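Local coordinates for protein inactive Zymogen C11 Protease (Parabacteroides distasonis, PDB 6MZO) that belongs to the clostripain family of clan CD peptidases and is held here as an inactive zymogen, probably a precursor cut to become an active protease, at residues Tyr109-Trp114 / Asp156-Asp161; Ala178-Gly183 / Val229-Glu234. All coordinates share one frame; numbering follows the deposited sequence.

In the fold
Both contacts pair neighbouring strands of one mixed sheet, and they follow each other across it: 109-115, 155-162, 178-183, 226-231. Strands 155-162 and 178-183 are adjacent, with Phe160 N probably bonded to Ile182 O at 2.9 Å, and the contact centres lie about 11 Å apart. Contact 1 is parallel and mid-sheet, its centre about 8 Å from the centre of the chain; nearly all its residues are buried, and its polar side chains gather at the two ends, with apolar ones between. Contact 2 is antiparallel, its centre about 10 Å from that of the chain. Its strands are largely buried, but it runs into a turn where a lysine, an aspartate and a glutamate form a salt-bridge network nearer the surface.

Contact 1: Tyr109-Trp114 / Asp156-Asp161; sequences YGLVLW and DFILFD
Leu111 turns both its N-H and its C=O to the partner strand: Leu111 N donates to Phe157 O (3.1 Å), and its carbonyl receives Leu159 N (2.8 Å from Leu111 O). The parallel ladder, strand directions 12° apart, continues with Leu113 N to Leu159 O and Asp161 N to Leu113 O, both 2.9 Å. At its start Asp156 N meets Tyr109 O at 2.8 Å, nearly in line with the carbonyl. There a water bridges Tyr109 N and Asp156 OD1, while Asp156 OD2 pairs with Arg13. Phe157, with CG between its backbone N and carbonyl carbon (chi1 66°), lays a ring face over Gly110; Gly110 CA sits 3.9 Å above that ring plane, a CH-pi contact. At the far end the Asp161 carboxylate crosses the Trp114 indole with planes 69° apart, OD2 lying 3.2 Å from Trp114 CD1. Tyr195 OH and Phe193 N bond that OD2, His116 NE2 bonds OD1, and Trp114 NE1 is bonded to Asn191 O. An asparagine in place of Asp161 would probably leave Phe193 N or His116 NE2 facing an NH2, without its acceptor. Its three bonds imply that this buried carboxylate ties His116, Phe193 and Tyr195 to the strand end.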
ATOM      1  N   TYR A 109      11.895  -4.670  11.988  1.00 24.67           N
ATOM      2  CA  TYR A 109      12.033  -4.615  10.518  1.00 20.09           C
ATOM      3  C   TYR A 109      10.948  -3.721   9.903  1.00 20.33           C
ATOM      4  O   TYR A 109       9.846  -3.593  10.474  1.00 23.49           O
ATOM      5  CB  TYR A 109      11.888  -6.001   9.877  1.00 20.20           C
ATOM      6  CG  TYR A 109      12.960  -6.879  10.496  1.00 24.58           C
ATOM      7  CD1 TYR A 109      14.215  -6.777  10.037  1.00 24.32           C
ATOM      8  CD2 TYR A 109      12.662  -7.673  11.556  1.00 27.70           C
ATOM      9  CE1 TYR A 109      15.303  -7.517  10.610  1.00 29.57           C
ATOM     10  CE2 TYR A 109      13.730  -8.404  12.180  1.00 26.85           C
ATOM     11  CZ  TYR A 109      14.998  -8.324  11.666  1.00 29.68           C
ATOM     12  OH  TYR A 109      16.024  -9.056  12.267  1.00 29.41           O
ATOM     13  N   GLY A 110      11.270  -3.137   8.751  1.00 21.11           N
ATOM     14  CA  GLY A 110      10.187  -2.499   7.979  1.00 19.98           C
ATOM     15  C   GLY A 110      10.308  -2.880   6.520  1.00 20.12           C
ATOM     16  O   GLY A 110      11.398  -3.231   6.030  1.00 20.08           O
ATOM     17  N   LEU A 111       9.172  -2.758   5.782  1.00 17.62           N
ATOM     18  CA  LEU A 111       9.143  -3.198   4.411  1.00 18.88           C
ATOM     19  C   LEU A 111       8.492  -2.080   3.561  1.00 18.80           C
ATOM     20  O   LEU A 111       7.429  -1.629   3.983  1.00 20.03           O
ATOM     21  CB  LEU A 111       8.339  -4.535   4.294  1.00 21.99           C
ATOM     22  CG  LEU A 111       8.322  -5.041   2.848  1.00 22.45           C
ATOM     23  CD1 LEU A 111       9.674  -5.477   2.238  1.00 26.23           C
ATOM     24  CD2 LEU A 111       7.329  -6.272   2.896  1.00 25.16           C
ATOM     25  N   VAL A 112       9.174  -1.681   2.485  1.00 17.29           N
ATOM     26  CA  VAL A 112       8.591  -0.741   1.465  1.00 16.61           C
ATOM     27  C   VAL A 112       8.470  -1.572   0.199  1.00 18.92           C
ATOM     28  O   VAL A 112       9.460  -2.176  -0.250  1.00 21.39           O
ATOM     29  CB  VAL A 112       9.479   0.408   1.189  1.00 20.74           C
ATOM     30  CG1 VAL A 112       8.875   1.300   0.107  1.00 19.49           C
ATOM     31  CG2 VAL A 112       9.734   1.200   2.512  1.00 18.63           C
ATOM     32  N   LEU A 113       7.250  -1.660  -0.343  1.00 18.48           N
ATOM     33  CA  LEU A 113       7.032  -2.463  -1.587  1.00 20.53           C
ATOM     34  C   LEU A 113       6.612  -1.491  -2.620  1.00 20.07           C
ATOM     35  O   LEU A 113       5.609  -0.756  -2.425  1.00 21.76           O
ATOM     36  CB  LEU A 113       5.944  -3.489  -1.394  1.00 20.87           C
ATOM     37  CG  LEU A 113       6.205  -4.563  -0.382  1.00 23.90           C
ATOM     38  CD1 LEU A 113       4.957  -5.540  -0.363  1.00 28.11           C
ATOM     39  CD2 LEU A 113       7.480  -5.240  -0.765  1.00 30.02           C
ATOM     40  N   TRP A 114       7.398  -1.357  -3.652  1.00 19.17           N
ATOM     41  CA  TRP A 114       7.117  -0.405  -4.691  1.00 21.58           C
ATOM     42  C   TRP A 114       6.632  -1.160  -5.915  1.00 27.18           C
ATOM     43  O   TRP A 114       7.347  -2.070  -6.412  1.00 25.84           O
ATOM     44  CB  TRP A 114       8.399   0.366  -5.063  1.00 22.62           C
ATOM     45  CG  TRP A 114       8.223   1.517  -6.021  1.00 25.88           C
ATOM     46  CD1 TRP A 114       8.091   2.847  -5.700  1.00 27.98           C
ATOM     47  CD2 TRP A 114       8.200   1.451  -7.449  1.00 29.48           C
ATOM     48  NE1 TRP A 114       7.970   3.587  -6.838  1.00 32.05           N
ATOM     49  CE2 TRP A 114       8.028   2.759  -7.918  1.00 29.72           C
ATOM     50  CE3 TRP A 114       8.278   0.413  -8.353  1.00 31.74           C
ATOM     51  CZ2 TRP A 114       7.943   3.050  -9.267  1.00 38.31           C
ATOM     52  CZ3 TRP A 114       8.205   0.704  -9.713  1.00 37.25           C
ATOM     53  CH2 TRP A 114       8.038   2.008 -10.139  1.00 36.56           C
ATOM     54  N   ASP A 156       7.302  -3.780  11.596  1.00 22.47           N
ATOM     55  CA  ASP A 156       6.689  -2.621  12.301  1.00 22.65           C
ATOM     56  C   ASP A 156       5.784  -1.867  11.351  1.00 21.72           C
ATOM     57  O   ASP A 156       4.766  -1.275  11.804  1.00 23.77           O
ATOM     58  CB  ASP A 156       7.786  -1.676  12.826  1.00 24.54           C
ATOM     59  CG  ASP A 156       8.486  -2.230  14.061  1.00 28.05           C
ATOM     60  OD1 ASP A 156       8.275  -3.389  14.452  1.00 26.72           O
ATOM     61  OD2 ASP A 156       9.254  -1.497  14.704  1.00 29.25           O
ATOM     62  N   PHE A 157       6.165  -1.766  10.079  1.00 18.31           N
ATOM     63  CA  PHE A 157       5.276  -1.183   9.085  1.00 18.11           C
ATOM     64  C   PHE A 157       5.474  -1.825   7.724  1.00 19.85           C
ATOM     65  O   PHE A 157       6.564  -2.372   7.430  1.00 20.21           O
ATOM     66  CB  PHE A 157       5.507   0.350   8.944  1.00 20.92           C
ATOM     67  CG  PHE A 157       6.890   0.725   8.385  1.00 16.98           C
ATOM     68  CD1 PHE A 157       7.138   0.825   7.035  1.00 19.45           C
ATOM     69  CD2 PHE A 157       7.997   0.967   9.244  1.00 18.59           C
ATOM     70  CE1 PHE A 157       8.386   1.135   6.518  1.00 20.02           C
ATOM     71  CE2 PHE A 157       9.278   1.285   8.689  1.00 17.40           C
ATOM     72  CZ  PHE A 157       9.478   1.375   7.357  1.00 20.25           C
ATOM     73  N   ILE A 158       4.394  -1.784   6.909  1.00 17.79           N
ATOM     74  CA  ILE A 158       4.595  -2.022   5.477  1.00 18.72           C
ATOM     75  C   ILE A 158       4.119  -0.762   4.800  1.00 19.50           C
ATOM     76  O   ILE A 158       2.985  -0.291   5.085  1.00 19.86           O
ATOM     77  CB  ILE A 158       3.807  -3.245   4.905  1.00 19.68           C
ATOM     78  CG1 ILE A 158       4.275  -4.553   5.567  1.00 20.53           C
ATOM     79  CG2 ILE A 158       3.961  -3.270   3.376  1.00 20.34           C
ATOM     80  CD1 ILE A 158       3.291  -5.791   5.300  1.00 21.44           C
ATOM     81  N   LEU A 159       4.990  -0.190   3.968  1.00 17.20           N
ATOM     82  CA  LEU A 159       4.655   1.008   3.173  1.00 17.84           C
ATOM     83  C   LEU A 159       4.403   0.532   1.753  1.00 19.68           C
ATOM     84  O   LEU A 159       5.307   0.012   1.102  1.00 18.59           O
ATOM     85  CB  LEU A 159       5.816   1.997   3.244  1.00 19.35           C
ATOM     86  CG  LEU A 159       5.642   3.383   2.598  1.00 17.65           C
ATOM     87  CD1 LEU A 159       6.897   4.252   2.920  1.00 21.04           C
ATOM     88  CD2 LEU A 159       5.518   3.355   1.116  1.00 21.30           C
ATOM     89  N   PHE A 160       3.141   0.669   1.312  1.00 17.11           N
ATOM     90  CA  PHE A 160       2.823   0.276  -0.082  1.00 19.57           C
ATOM     91  C   PHE A 160       2.969   1.478  -0.987  1.00 20.07           C
ATOM     92  O   PHE A 160       2.103   2.368  -0.990  1.00 20.28           O
ATOM     93  CB  PHE A 160       1.387  -0.262  -0.153  1.00 19.29           C
ATOM     94  CG  PHE A 160       1.198  -1.619   0.472  1.00 18.59           C
ATOM     95  CD1 PHE A 160       1.724  -2.752  -0.141  1.00 23.58           C
ATOM     96  CD2 PHE A 160       0.451  -1.754   1.648  1.00 21.47           C
ATOM     97  CE1 PHE A 160       1.534  -3.997   0.407  1.00 25.35           C
ATOM     98  CE2 PHE A 160       0.248  -3.053   2.202  1.00 24.27           C
ATOM     99  CZ  PHE A 160       0.795  -4.138   1.558  1.00 24.46           C
ATOM    100  N   ASP A 161       4.047   1.542  -1.746  1.00 18.06           N
ATOM    101  CA  ASP A 161       4.199   2.614  -2.713  1.00 21.34           C
ATOM    102  C   ASP A 161       3.624   2.075  -4.006  1.00 21.38           C
ATOM    103  O   ASP A 161       4.326   1.564  -4.876  1.00 23.05           O
ATOM    104  CB  ASP A 161       5.711   3.049  -2.797  1.00 20.76           C
ATOM    105  CG  ASP A 161       5.873   4.338  -3.602  1.00 25.45           C
ATOM    106  OD1 ASP A 161       4.980   4.697  -4.423  1.00 24.80           O
ATOM    107  OD2 ASP A 161       6.931   4.940  -3.537  1.00 24.05           O
TER
HETATM  108  O   HOH W   1       9.567  -5.749  13.208  1.00 28.46           O

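Contact 2: Ala178-Gly183 / Val229-Glu234; sequences ADYIIG and VMKSDE
Ile181 and Met230 form the hydrogen-bonded pair of this antiparallel contact, whose strand directions differ by 164°. Among backbone bonds, Ile181 N donates to Met230 O (3.0 Å) and Met230 N to Ile181 O (2.9 Å), both in the carbonyl plane. Ser232 N then reaches Asp179 O at 3.0 Å, but from 36° out of the carbonyl plane, consistent with the chains leaving regular strand geometry here. A water bridges the same end, donating to Asp179 O and accepting from Asp233 N.

Side-chain polar bonds are few. The -61° chi1 of Ser232 turns OG beside its own N, and OG donates to Ala178 O (2.7 Å), tilted from the carbonyl plane. Within the turn, Lys231 NZ forms salt bridges to Asp233 OD1 (2.7 Å), on its syn lone pair, and to Glu234 OE2 (3.1 Å), on the anti side and out of the carboxylate plane.

Apolar contacts line the face shared by Tyr180, Ile182, Val229 and Lys231. Tyr180 and Lys231 run side by side, Tyr180 CE1 lying 3.6 Å from Lys231 CG, so the lysine's aliphatic part flanks the phenol while its ammonium reaches the acids. Tyr180 CD1 also touches Val229 CG1 at 4.2 Å, and Ile182 CG1 packs against Val229 CG2.

Val209 of helix 209-220 covers Tyr180, Ile182 and Val229 on this face. Strand 302-307 continues the sheet beyond Val229-Lys231; strand 155-162 flanks 178-183.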
ATOM      1  N   ALA A 178       2.061  -6.926  10.121  1.00 23.30           N
ATOM      2  CA  ALA A 178       2.543  -5.570  10.220  1.00 23.56           C
ATOM      3  C   ALA A 178       1.785  -4.774  11.245  1.00 27.04           C
ATOM      4  O   ALA A 178       0.620  -4.819  11.293  1.00 25.38           O
ATOM      5  CB  ALA A 178       2.450  -4.886   8.885  1.00 23.05           C
ATOM      6  N   ASP A 179       2.483  -4.010  12.058  1.00 25.07           N
ATOM      7  CA  ASP A 179       1.793  -3.222  13.036  1.00 24.19           C
ATOM      8  C   ASP A 179       1.003  -2.066  12.437  1.00 22.18           C
ATOM      9  O   ASP A 179      -0.015  -1.712  12.926  1.00 22.56           O
ATOM     10  CB  ASP A 179       2.743  -2.707  14.104  1.00 24.00           C
ATOM     11  CG  ASP A 179       3.344  -3.816  14.935  1.00 28.67           C
ATOM     12  OD1 ASP A 179       2.704  -4.818  15.169  1.00 28.22           O
ATOM     13  OD2 ASP A 179       4.476  -3.670  15.332  1.00 32.36           O
ATOM     14  N   TYR A 180       1.542  -1.486  11.372  1.00 20.93           N
ATOM     15  CA  TYR A 180       0.943  -0.378  10.666  1.00 20.26           C
ATOM     16  C   TYR A 180       1.069  -0.590   9.165  1.00 21.29           C
ATOM     17  O   TYR A 180       2.016  -1.135   8.721  1.00 20.25           O
ATOM     18  CB  TYR A 180       1.657   0.942  11.020  1.00 19.73           C
ATOM     19  CG  TYR A 180       1.449   1.319  12.441  1.00 20.55           C
ATOM     20  CD1 TYR A 180       0.344   1.991  12.820  1.00 21.15           C
ATOM     21  CD2 TYR A 180       2.328   0.937  13.397  1.00 24.89           C
ATOM     22  CE1 TYR A 180       0.122   2.293  14.136  1.00 25.07           C
ATOM     23  CE2 TYR A 180       2.120   1.226  14.716  1.00 29.03           C
ATOM     24  CZ  TYR A 180       1.013   1.900  15.083  1.00 29.55           C
ATOM     25  OH  TYR A 180       0.807   2.183  16.396  1.00 34.75           O
ATOM     26  N   ILE A 181       0.089  -0.101   8.430  1.00 19.36           N
ATOM     27  CA  ILE A 181       0.098  -0.154   6.993  1.00 19.78           C
ATOM     28  C   ILE A 181      -0.023   1.287   6.497  1.00 21.57           C
ATOM     29  O   ILE A 181      -0.861   1.981   6.906  1.00 22.24           O
ATOM     30  CB  ILE A 181      -1.104  -0.939   6.433  1.00 22.22           C
ATOM     31  CG1 ILE A 181      -1.116  -2.369   6.932  1.00 24.15           C
ATOM     32  CG2 ILE A 181      -1.085  -0.947   4.936  1.00 25.66           C
ATOM     33  CD1 ILE A 181       0.051  -3.147   6.473  1.00 27.97           C
ATOM     34  N   ILE A 182       0.833   1.672   5.578  1.00 19.15           N
ATOM     35  CA  ILE A 182       0.841   3.004   5.014  1.00 18.02           C
ATOM     36  C   ILE A 182       0.555   2.898   3.527  1.00 20.50           C
ATOM     37  O   ILE A 182       1.196   2.143   2.883  1.00 20.00           O
ATOM     38  CB  ILE A 182       2.219   3.676   5.195  1.00 17.95           C
ATOM     39  CG1 ILE A 182       2.615   3.676   6.653  1.00 21.08           C
ATOM     40  CG2 ILE A 182       2.199   5.104   4.713  1.00 21.79           C
ATOM     41  CD1 ILE A 182       4.031   4.088   6.902  1.00 22.91           C
ATOM     42  N   GLY A 183      -0.383   3.678   3.005  1.00 17.13           N
ATOM     43  CA  GLY A 183      -0.670   3.561   1.576  1.00 17.82           C
ATOM     44  C   GLY A 183      -1.615   4.637   1.120  1.00 18.01           C
ATOM     45  O   GLY A 183      -1.960   5.535   1.904  1.00 19.47           O
ATOM     46  N   VAL A 229      -2.872   5.940   7.074  1.00 18.49           N
ATOM     47  CA  VAL A 229      -2.118   5.004   7.886  1.00 19.06           C
ATOM     48  C   VAL A 229      -3.072   4.185   8.753  1.00 20.15           C
ATOM     49  O   VAL A 229      -3.886   4.780   9.508  1.00 21.37           O
ATOM     50  CB  VAL A 229      -1.185   5.746   8.852  1.00 20.63           C
ATOM     51  CG1 VAL A 229      -0.394   4.730   9.670  1.00 21.31           C
ATOM     52  CG2 VAL A 229      -0.195   6.592   8.128  1.00 21.44           C
ATOM     53  N   MET A 230      -2.966   2.866   8.685  1.00 18.51           N
ATOM     54  CA  MET A 230      -3.899   1.998   9.422  1.00 20.03           C
ATOM     55  C   MET A 230      -3.157   1.295  10.535  1.00 23.63           C
ATOM     56  O   MET A 230      -2.007   0.816  10.361  1.00 22.19           O
ATOM     57  CB  MET A 230      -4.574   0.973   8.468  1.00 21.55           C
ATOM     58  CG  MET A 230      -5.817   1.465   7.748  1.00 24.02           C
ATOM     59  SD  MET A 230      -5.555   2.937   6.769  1.00 25.33           S
ATOM     60  CE  MET A 230      -4.399   2.262   5.553  1.00 25.00           C
ATOM     61  N   LYS A 231      -3.816   1.222  11.710  1.00 21.99           N
ATOM     62  CA  LYS A 231      -3.257   0.568  12.881  1.00 22.44           C
ATOM     63  C   LYS A 231      -3.818  -0.870  12.934  1.00 22.83           C
ATOM     64  O   LYS A 231      -5.011  -1.109  13.237  1.00 25.00           O
ATOM     65  CB  LYS A 231      -3.622   1.372  14.179  1.00 24.47           C
ATOM     66  CG  LYS A 231      -2.938   0.835  15.466  1.00 30.39           C
ATOM     67  CD  LYS A 231      -3.220   1.881  16.562  1.00 32.26           C
ATOM     68  CE  LYS A 231      -2.684   1.404  17.907  1.00 33.91           C
ATOM     69  NZ  LYS A 231      -3.681   0.479  18.455  1.00 35.80           N
ATOM     70  N   SER A 232      -2.955  -1.850  12.639  1.00 21.61           N
ATOM     71  CA  SER A 232      -3.449  -3.200  12.393  1.00 24.24           C
ATOM     72  C   SER A 232      -4.176  -3.848  13.553  1.00 23.30           C
ATOM     73  O   SER A 232      -5.151  -4.619  13.320  1.00 27.86           O
ATOM     74  CB  SER A 232      -2.290  -4.129  11.932  1.00 24.34           C
ATOM     75  OG  SER A 232      -1.739  -3.626  10.727  1.00 24.99           O
ATOM     76  N   ASP A 233      -3.769  -3.564  14.797  1.00 25.89           N
ATOM     77  CA  ASP A 233      -4.525  -4.247  15.860  1.00 30.35           C
ATOM     78  C   ASP A 233      -5.924  -3.672  16.133  1.00 31.92           C
ATOM     79  O   ASP A 233      -6.597  -4.110  17.074  1.00 32.57           O
ATOM     80  CB  ASP A 233      -3.696  -4.281  17.155  1.00 33.69           C
ATOM     81  CG  ASP A 233      -3.372  -2.912  17.706  1.00 35.26           C
ATOM     82  OD1 ASP A 233      -3.938  -1.896  17.307  1.00 31.56           O
ATOM     83  OD2 ASP A 233      -2.517  -2.875  18.655  1.00 39.47           O
ATOM     84  N   GLU A 234      -6.389  -2.769  15.260  1.00 28.25           N
ATOM     85  CA  GLU A 234      -7.755  -2.227  15.355  1.00 28.21           C
ATOM     86  C   GLU A 234      -8.611  -2.846  14.248  1.00 25.71           C
ATOM     87  O   GLU A 234      -9.810  -2.690  14.218  1.00 28.71           O
ATOM     88  CB  GLU A 234      -7.771  -0.725  15.212  1.00 24.54           C
ATOM     89  CG  GLU A 234      -6.888  -0.030  16.242  1.00 28.52           C
ATOM     90  CD  GLU A 234      -7.493   0.007  17.646  1.00 35.95           C
ATOM     91  OE1 GLU A 234      -8.648  -0.433  17.841  1.00 40.54           O
ATOM     92  OE2 GLU A 234      -6.802   0.588  18.526  1.00 41.87           O
TER
HETATM   93  O   HOH W   2      -1.095  -2.474  15.408  1.00 28.32           O